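Mll8374 protein (Mesorhizobium loti, PDB 3B5E) probably hydrolyses carboxylic esters as a serine carboxylesterase of the alpha/beta-hydrolase fold. Local coordinates at residues S39-D42 with E43-V47; F75-I78 with D79-R82; A206-V209 with R210-L213. One frame throughout, in Å; residues are numbered along the deposited sequence.

Interaction 1: S39-D42 with E43-V47. With SO4 (sulfate ion), chain C.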
loop_
_atom_site.group_PDB
_atom_site.type_symbol
_atom_site.label_atom_id
_atom_site.label_comp_id
_atom_site.label_asym_id
_atom_site.label_seq_id
_atom_site.Cartn_x
_atom_site.Cartn_y
_atom_site.Cartn_z
ATOM N N SER A 39 -5.583 -5.044 -8.010
ATOM C CA SER A 39 -5.964 -6.421 -8.366
ATOM C C SER A 39 -5.956 -6.623 -9.876
ATOM O O SER A 39 -6.296 -5.700 -10.636
ATOM C CB SER A 39 -7.321 -6.776 -7.797
ATOM O OG SER A 39 -8.355 -6.217 -8.577
ATOM N N GLY A 40 -5.547 -7.818 -10.296
ATOM C CA GLY A 40 -5.555 -8.183 -11.694
ATOM C C GLY A 40 -4.326 -7.828 -12.482
ATOM O O GLY A 40 -4.270 -8.124 -13.658
ATOM N N VAL A 41 -3.322 -7.250 -11.825
ATOM C CA VAL A 41 -2.066 -6.829 -12.477
ATOM C C VAL A 41 -0.889 -7.347 -11.641
ATOM O O VAL A 41 -1.093 -8.145 -10.727
ATOM C CB VAL A 41 -2.049 -5.280 -12.688
ATOM C CG1 VAL A 41 -3.182 -4.889 -13.641
ATOM C CG2 VAL A 41 -2.191 -4.541 -11.355
ATOM N N ASP A 42 0.326 -6.906 -11.937
ATOM C CA ASP A 42 1.488 -7.399 -11.195
ATOM C C ASP A 42 2.346 -6.280 -10.589
ATOM O O ASP A 42 1.995 -5.093 -10.626
ATOM C CB ASP A 42 2.305 -8.363 -12.089
ATOM C CG ASP A 42 3.047 -7.658 -13.217
ATOM O OD1 ASP A 42 3.269 -6.439 -13.174
ATOM O OD2 ASP A 42 3.424 -8.350 -14.168
ATOM N N GLU A 43 3.476 -6.692 -10.020
ATOM C CA GLU A 43 4.378 -5.822 -9.283
ATOM C C GLU A 43 5.099 -4.770 -10.119
ATOM O O GLU A 43 5.708 -3.872 -9.571
ATOM C CB GLU A 43 5.408 -6.683 -8.547
ATOM C CG GLU A 43 6.559 -7.198 -9.386
ATOM C CD GLU A 43 6.183 -8.246 -10.439
ATOM O OE1 GLU A 43 5.122 -8.886 -10.321
ATOM O OE2 GLU A 43 6.982 -8.441 -11.389
ATOM N N THR A 44 5.052 -4.876 -11.432
ATOM C CA THR A 44 5.695 -3.868 -12.287
ATOM C C THR A 44 4.865 -2.578 -12.420
ATOM O O THR A 44 5.380 -1.545 -12.856
ATOM C CB THR A 44 5.972 -4.429 -13.691
ATOM O OG1 THR A 44 4.727 -4.733 -14.341
ATOM C CG2 THR A 44 6.850 -5.672 -13.613
ATOM N N THR A 45 3.589 -2.644 -12.047
ATOM C CA THR A 45 2.607 -1.624 -12.429
ATOM C C THR A 45 2.730 -0.281 -11.693
ATOM O O THR A 45 2.416 0.756 -12.271
ATOM C CB THR A 45 1.151 -2.168 -12.375
ATOM O OG1 THR A 45 0.860 -2.611 -11.047
ATOM C CG2 THR A 45 0.935 -3.305 -13.366
ATOM N N LEU A 46 3.206 -0.279 -10.453
ATOM C CA LEU A 46 3.366 0.964 -9.701
ATOM C C LEU A 46 4.777 1.540 -9.789
ATOM O O LEU A 46 5.041 2.611 -9.223
ATOM C CB LEU A 46 2.975 0.746 -8.236
ATOM C CG LEU A 46 1.520 0.396 -7.859
ATOM C CD1 LEU A 46 1.384 0.429 -6.385
ATOM C CD2 LEU A 46 0.540 1.400 -8.545
ATOM N N VAL A 47 5.681 0.863 -10.513
ATOM C CA VAL A 47 7.068 1.302 -10.573
ATOM C C VAL A 47 7.220 2.683 -11.268
ATOM O O VAL A 47 7.908 3.551 -10.757
ATOM C CB VAL A 47 8.017 0.194 -11.160
ATOM C CG1 VAL A 47 9.420 0.751 -11.439
ATOM C CG2 VAL A 47 8.110 -0.996 -10.204
HETATM S S SO4 C . -10.780 -5.402 -5.757
HETATM O O1 SO4 C . -10.130 -5.632 -4.492
HETATM O O2 SO4 C . -10.404 -6.348 -6.791
HETATM O O3 SO4 C . -10.372 -4.164 -6.291
HETATM O O4 SO4 C . -12.221 -5.520 -5.588
HETATM O O HOH W 1 6.526 -9.339 -13.853
#
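Asp42 and Thr44 are joined by two hydrogen bonds that end on one carboxylate oxygen. Thr44 OG1 donates to Asp42 OD1 on its syn lone pair at 2.5 Å, while Thr44 N reaches the same oxygen from above the carboxylate plane at 2.9 Å, closing an Asx turn. Asp42 CG stands between the backbone N and the carbonyl carbon (chi1 71°), bringing OD1 within reach of the Thr44 amide and hydroxyl. The carbonyl of Asp42 is also gripped twice: Thr45 OG1 lies almost straight off Asp42 O at 2.8 Å, and Thr45 N, donating to the same oxygen, closes a type I turn. Without the carboxylate, as with an alanine here, the amide and hydroxyl of Thr44 are likely to lose their shared acceptor.

Apolar contact is slight: Val41 CB meets Thr45 CG2 at 3.6 Å. Asp42 OD1 and Glu43 OE1 stand 4.2 Å apart, but Glu43 is salt-bridged to Arg63 and Arg21, which probably offsets the repulsion, and a water links Asp42 OD2 to Glu43 OE2. Ser39 OG donates to sulfate O2 at 2.7 Å, an ion Arg73 also binds, probably from the crystallisation liquor.

These residues lie in the loop between strand 32-36 and helix 47-53, Val47 beginning the helix. Gly40 and Val41 bond through their backbones to Phe72 of strand 71-73, and Thr44 touches Arg21 of strand 20-23.

Interaction 2: F75-I78 with D79-R82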
loop_
_atom_site.group_PDB
_atom_site.type_symbol
_atom_site.label_atom_id
_atom_site.label_comp_id
_atom_site.label_asym_id
_atom_site.label_seq_id
_atom_site.Cartn_x
_atom_site.Cartn_y
_atom_site.Cartn_z
ATOM N N PHE A 75 -5.756 -10.543 -1.472
ATOM C CA PHE A 75 -6.620 -11.400 -0.654
ATOM C C PHE A 75 -7.904 -11.686 -1.417
ATOM O O PHE A 75 -8.268 -10.949 -2.316
ATOM C CB PHE A 75 -6.895 -10.801 0.746
ATOM C CG PHE A 75 -7.268 -9.346 0.744
ATOM C CD1 PHE A 75 -8.569 -8.930 0.414
ATOM C CD2 PHE A 75 -6.339 -8.371 1.109
ATOM C CE1 PHE A 75 -8.922 -7.597 0.448
ATOM C CE2 PHE A 75 -6.674 -7.030 1.097
ATOM C CZ PHE A 75 -7.986 -6.634 0.773
ATOM N N GLU A 76 -8.591 -12.748 -1.039
ATOM C CA GLU A 76 -9.735 -13.219 -1.803
ATOM C C GLU A 76 -10.912 -12.269 -1.688
ATOM O O GLU A 76 -11.168 -11.668 -0.635
ATOM C CB GLU A 76 -10.143 -14.621 -1.338
ATOM C CG GLU A 76 -9.044 -15.655 -1.469
ATOM C CD GLU A 76 -8.826 -16.190 -2.899
ATOM O OE1 GLU A 76 -9.452 -15.678 -3.864
ATOM O OE2 GLU A 76 -7.999 -17.137 -3.047
ATOM N N ARG A 77 -11.625 -12.129 -2.797
ATOM C CA ARG A 77 -12.852 -11.375 -2.837
ATOM C C ARG A 77 -14.077 -12.300 -2.922
ATOM O O ARG A 77 -14.070 -13.298 -3.638
ATOM C CB ARG A 77 -12.827 -10.435 -4.026
ATOM C CG ARG A 77 -14.012 -9.519 -4.045
ATOM C CD ARG A 77 -13.861 -8.474 -5.052
ATOM N NE ARG A 77 -13.827 -9.042 -6.377
ATOM C CZ ARG A 77 -14.008 -8.347 -7.489
ATOM N NH1 ARG A 77 -14.254 -7.042 -7.454
ATOM N NH2 ARG A 77 -13.951 -8.969 -8.655
ATOM N N ILE A 78 -15.128 -11.963 -2.170
ATOM C CA ILE A 78 -16.390 -12.683 -2.242
ATOM C C ILE A 78 -17.249 -12.110 -3.399
ATOM O O ILE A 78 -17.757 -12.852 -4.234
ATOM C CB ILE A 78 -17.176 -12.598 -0.904
ATOM C CG1 ILE A 78 -16.376 -13.215 0.251
ATOM C CG2 ILE A 78 -18.486 -13.325 -1.016
ATOM C CD1 ILE A 78 -16.939 -12.837 1.642
ATOM N N ASP A 79 -17.410 -10.797 -3.414
ATOM C CA ASP A 79 -18.167 -10.061 -4.424
ATOM C C ASP A 79 -17.556 -8.669 -4.350
ATOM O O ASP A 79 -16.928 -8.346 -3.345
ATOM C CB ASP A 79 -19.673 -9.989 -4.074
ATOM C CG ASP A 79 -20.427 -11.257 -4.410
ATOM O OD1 ASP A 79 -20.456 -11.633 -5.610
ATOM O OD2 ASP A 79 -20.991 -11.894 -3.483
ATOM N N PRO A 80 -17.721 -7.835 -5.392
ATOM C CA PRO A 80 -17.269 -6.435 -5.210
ATOM C C PRO A 80 -17.745 -5.807 -3.889
ATOM O O PRO A 80 -18.912 -5.938 -3.483
ATOM C CB PRO A 80 -17.803 -5.696 -6.449
ATOM C CG PRO A 80 -17.875 -6.817 -7.514
ATOM C CD PRO A 80 -18.240 -8.092 -6.752
ATOM N N THR A 81 -16.775 -5.175 -3.236
ATOM C CA THR A 81 -16.858 -4.540 -1.915
ATOM C C THR A 81 -16.826 -5.505 -0.719
ATOM O O THR A 81 -16.721 -5.039 0.414
ATOM C CB THR A 81 -18.066 -3.577 -1.769
ATOM O OG1 THR A 81 -19.262 -4.336 -1.543
ATOM C CG2 THR A 81 -18.219 -2.675 -2.995
ATOM N N ARG A 82 -16.861 -6.819 -0.952
ATOM C CA ARG A 82 -16.870 -7.800 0.132
ATOM C C ARG A 82 -15.774 -8.844 0.000
ATOM O O ARG A 82 -15.707 -9.571 -0.981
ATOM C CB ARG A 82 -18.209 -8.508 0.218
ATOM C CG ARG A 82 -19.315 -7.595 0.721
ATOM C CD ARG A 82 -20.495 -8.358 1.280
ATOM N NE ARG A 82 -20.271 -9.145 2.507
ATOM C CZ ARG A 82 -20.274 -10.485 2.585
ATOM N NH1 ARG A 82 -20.421 -11.252 1.504
ATOM N NH2 ARG A 82 -20.107 -11.076 3.767
#
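A classic beta bulge in a tight two-stranded hairpin sets Ile78 and Asp79 together against Arg82. Ile78 N donates to Arg82 O at 2.7 Å, and Asp79 N shares that oxygen at 3.2 Å, so one carbonyl serves two successive amides. In return Arg82 N donates to Asp79 O, closing the type II turn that runs from Asp79 to Arg82. Thr81 takes the positive phi (77°) of the third turn position, where glycine is commoner; its OG1 bonds back to Pro80 O at 2.5 Å, on a lone pair in the carbonyl plane.

The side chains lean on this reversal from two directions. Arg77 carries CG anti to the backbone N (chi1 -174°), which sets CG against Asp79 O at 3.2 Å, and a bend at chi3 then takes the guanidinium across Pro80. There the proline ring lies over one guanidinium face, offset toward the rim, with CG 3.6 Å from Arg77 NH1. Beyond the two segments, Arg77 NH1 is also salt-bridged to O4 of a bound sulfate ion. Ile78 crosses the end of Arg82 instead, its CG2 and CD1 both 3.8 Å from Arg82 NH1; this is a hydrocarbon contact with a cationic group at the surface.

The hairpin, strands 77-79 and 82-83, stands apart from the central sheet. Glu76 N bonds to Ser87 OG at the start of helix 85-106, and Phe75 meets Phe83 edge-to-face while touching helix 120-131. Thr81 reaches across to Met145 and Phe175.

Interaction 3: A206-V209 with R210-L213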
loop_
_atom_site.group_PDB
_atom_site.type_symbol
_atom_site.label_atom_id
_atom_site.label_comp_id
_atom_site.label_asym_id
_atom_site.label_seq_id
_atom_site.Cartn_x
_atom_site.Cartn_y
_atom_site.Cartn_z
ATOM N N ALA A 206 0.863 11.082 -8.053
ATOM C CA ALA A 206 2.305 11.218 -7.786
ATOM C C ALA A 206 2.659 12.593 -7.234
ATOM O O ALA A 206 3.432 12.702 -6.287
ATOM C CB ALA A 206 3.085 10.986 -9.031
ATOM N N ALA A 207 2.084 13.632 -7.826
ATOM C CA ALA A 207 2.315 14.986 -7.358
ATOM C C ALA A 207 1.913 15.156 -5.886
ATOM O O ALA A 207 2.633 15.745 -5.078
ATOM C CB ALA A 207 1.558 15.970 -8.216
ATOM N N ILE A 208 0.750 14.636 -5.537
ATOM C CA ILE A 208 0.279 14.711 -4.150
ATOM C C ILE A 208 1.153 13.897 -3.189
ATOM O O ILE A 208 1.518 14.399 -2.118
ATOM C CB ILE A 208 -1.187 14.280 -4.013
ATOM C CG1 ILE A 208 -2.118 15.353 -4.633
ATOM C CG2 ILE A 208 -1.560 14.048 -2.563
ATOM C CD1 ILE A 208 -3.581 14.897 -4.812
ATOM N N VAL A 209 1.472 12.652 -3.540
ATOM C CA VAL A 209 2.323 11.818 -2.657
ATOM C C VAL A 209 3.687 12.537 -2.382
ATOM O O VAL A 209 4.173 12.604 -1.245
ATOM C CB VAL A 209 2.556 10.388 -3.211
ATOM C CG1 VAL A 209 3.489 9.589 -2.255
ATOM C CG2 VAL A 209 1.236 9.637 -3.471
ATOM N N ARG A 210 4.278 13.085 -3.429
ATOM C CA ARG A 210 5.505 13.863 -3.307
ATOM C C ARG A 210 5.394 15.018 -2.358
ATOM O O ARG A 210 6.257 15.189 -1.487
ATOM C CB ARG A 210 5.898 14.433 -4.645
ATOM C CG ARG A 210 6.999 13.725 -5.250
ATOM C CD ARG A 210 7.128 14.128 -6.681
ATOM N NE ARG A 210 7.987 15.276 -6.798
ATOM C CZ ARG A 210 9.309 15.246 -6.696
ATOM N NH1 ARG A 210 9.953 14.107 -6.450
ATOM N NH2 ARG A 210 9.990 16.379 -6.833
ATOM N N GLN A 211 4.329 15.800 -2.541
ATOM C CA GLN A 211 3.986 16.966 -1.698
ATOM C C GLN A 211 3.772 16.576 -0.222
ATOM O O GLN A 211 4.163 17.293 0.702
ATOM C CB GLN A 211 2.724 17.664 -2.275
ATOM C CG GLN A 211 3.000 18.517 -3.546
ATOM C CD GLN A 211 1.810 18.701 -4.549
ATOM O OE1 GLN A 211 0.676 18.210 -4.355
ATOM N NE2 GLN A 211 2.096 19.415 -5.643
ATOM N N TRP A 212 3.122 15.437 -0.016
ATOM C CA TRP A 212 2.869 14.889 1.315
ATOM C C TRP A 212 4.155 14.395 1.967
ATOM O O TRP A 212 4.381 14.665 3.150
ATOM C CB TRP A 212 1.881 13.760 1.188
ATOM C CG TRP A 212 1.601 12.975 2.400
ATOM C CD1 TRP A 212 0.809 13.322 3.438
ATOM C CD2 TRP A 212 2.054 11.650 2.659
ATOM N NE1 TRP A 212 0.762 12.293 4.359
ATOM C CE2 TRP A 212 1.524 11.259 3.896
ATOM C CE3 TRP A 212 2.868 10.758 1.958
ATOM C CZ2 TRP A 212 1.775 9.999 4.450
ATOM C CZ3 TRP A 212 3.120 9.510 2.507
ATOM C CH2 TRP A 212 2.578 9.149 3.739
ATOM N N LEU A 213 4.999 13.730 1.191
ATOM C CA LEU A 213 6.296 13.261 1.683
ATOM C C LEU A 213 7.209 14.430 2.071
ATOM O O LEU A 213 7.932 14.346 3.081
ATOM C CB LEU A 213 6.999 12.357 0.661
ATOM C CG LEU A 213 6.447 10.943 0.477
ATOM C CD1 LEU A 213 7.197 10.233 -0.620
ATOM C CD2 LEU A 213 6.491 10.153 1.791
#
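Val209 and Leu213 lie side by side on one face of the helix, pointing the same way, with Val209 CG1 4.1 Å from Leu213 CD1. The same methyl approaches Trp212 more loosely, CG1 to CE3 at 4.4 Å. It can face both neighbours because it stands anti to the backbone N (chi1 178°). The carbonyl of Val209 joins in: its oxygen sits in the plane of the Trp212 ring at the edge, 3.9 Å from CE3, and Leu213 CG packs close to it as well. Val209 is thus the centre of the apolar contact, touched by the residues three and four places further on.

Behind these side chains stand four consecutive i to i+4 backbone bonds. Arg210 N donates to Ala206 O at 3.0 Å, Gln211 N to Ala207 O, Trp212 N to Ile208 O at 2.8 Å, and Leu213 N to Val209 O. All are fairly straight, so the spacing of Val209, Trp212 and Leu213 is that of a regular alpha helix. On the exposed side, Arg210 CB lies 3.4 Å from Ala206 O; its chain then bends at chi3 and leads away from this turn, to where NH1 donates to Ile53 O. Trp212 is fixed from beyond the helix by Arg160, which makes a cation-pi contact with the indole and also bonds to Trp212 O.

This segment of helix 203-214 lies against the central sheet. Ile208, Val209 and Trp212 touch Leu162 of strand 160-166, Ile208 also packs on strand 189-195, and Trp212 and Leu213 reach Thr114 of strand 113-118. Helix 47-53 flanks it, with Ile53 meeting Ala206, Val209 and Leu213.

In the fold
Interactions 1 and 2 have centres 19 Å apart and do not touch, their nearest atoms being about 6 Å apart, yet one sulfate bridges them: Ser39 holds it from one and Arg77 from the other, and Arg73, between them in sequence, also donates to it. The probable active site is close to interaction 2: Phe75 touches Asn120, next to Ser119, the likely nucleophile of a Ser119-His199-Asp169 triad. Interaction 3 is in the helix that follows His199, about 29 Å from interaction 2 between centres and across the chain's centre from it. Helix 47-53, starting at Val47 and ending against 206-213, ties it to interaction 1; their centres are 20 Å apart and their nearest atoms about 9 Å.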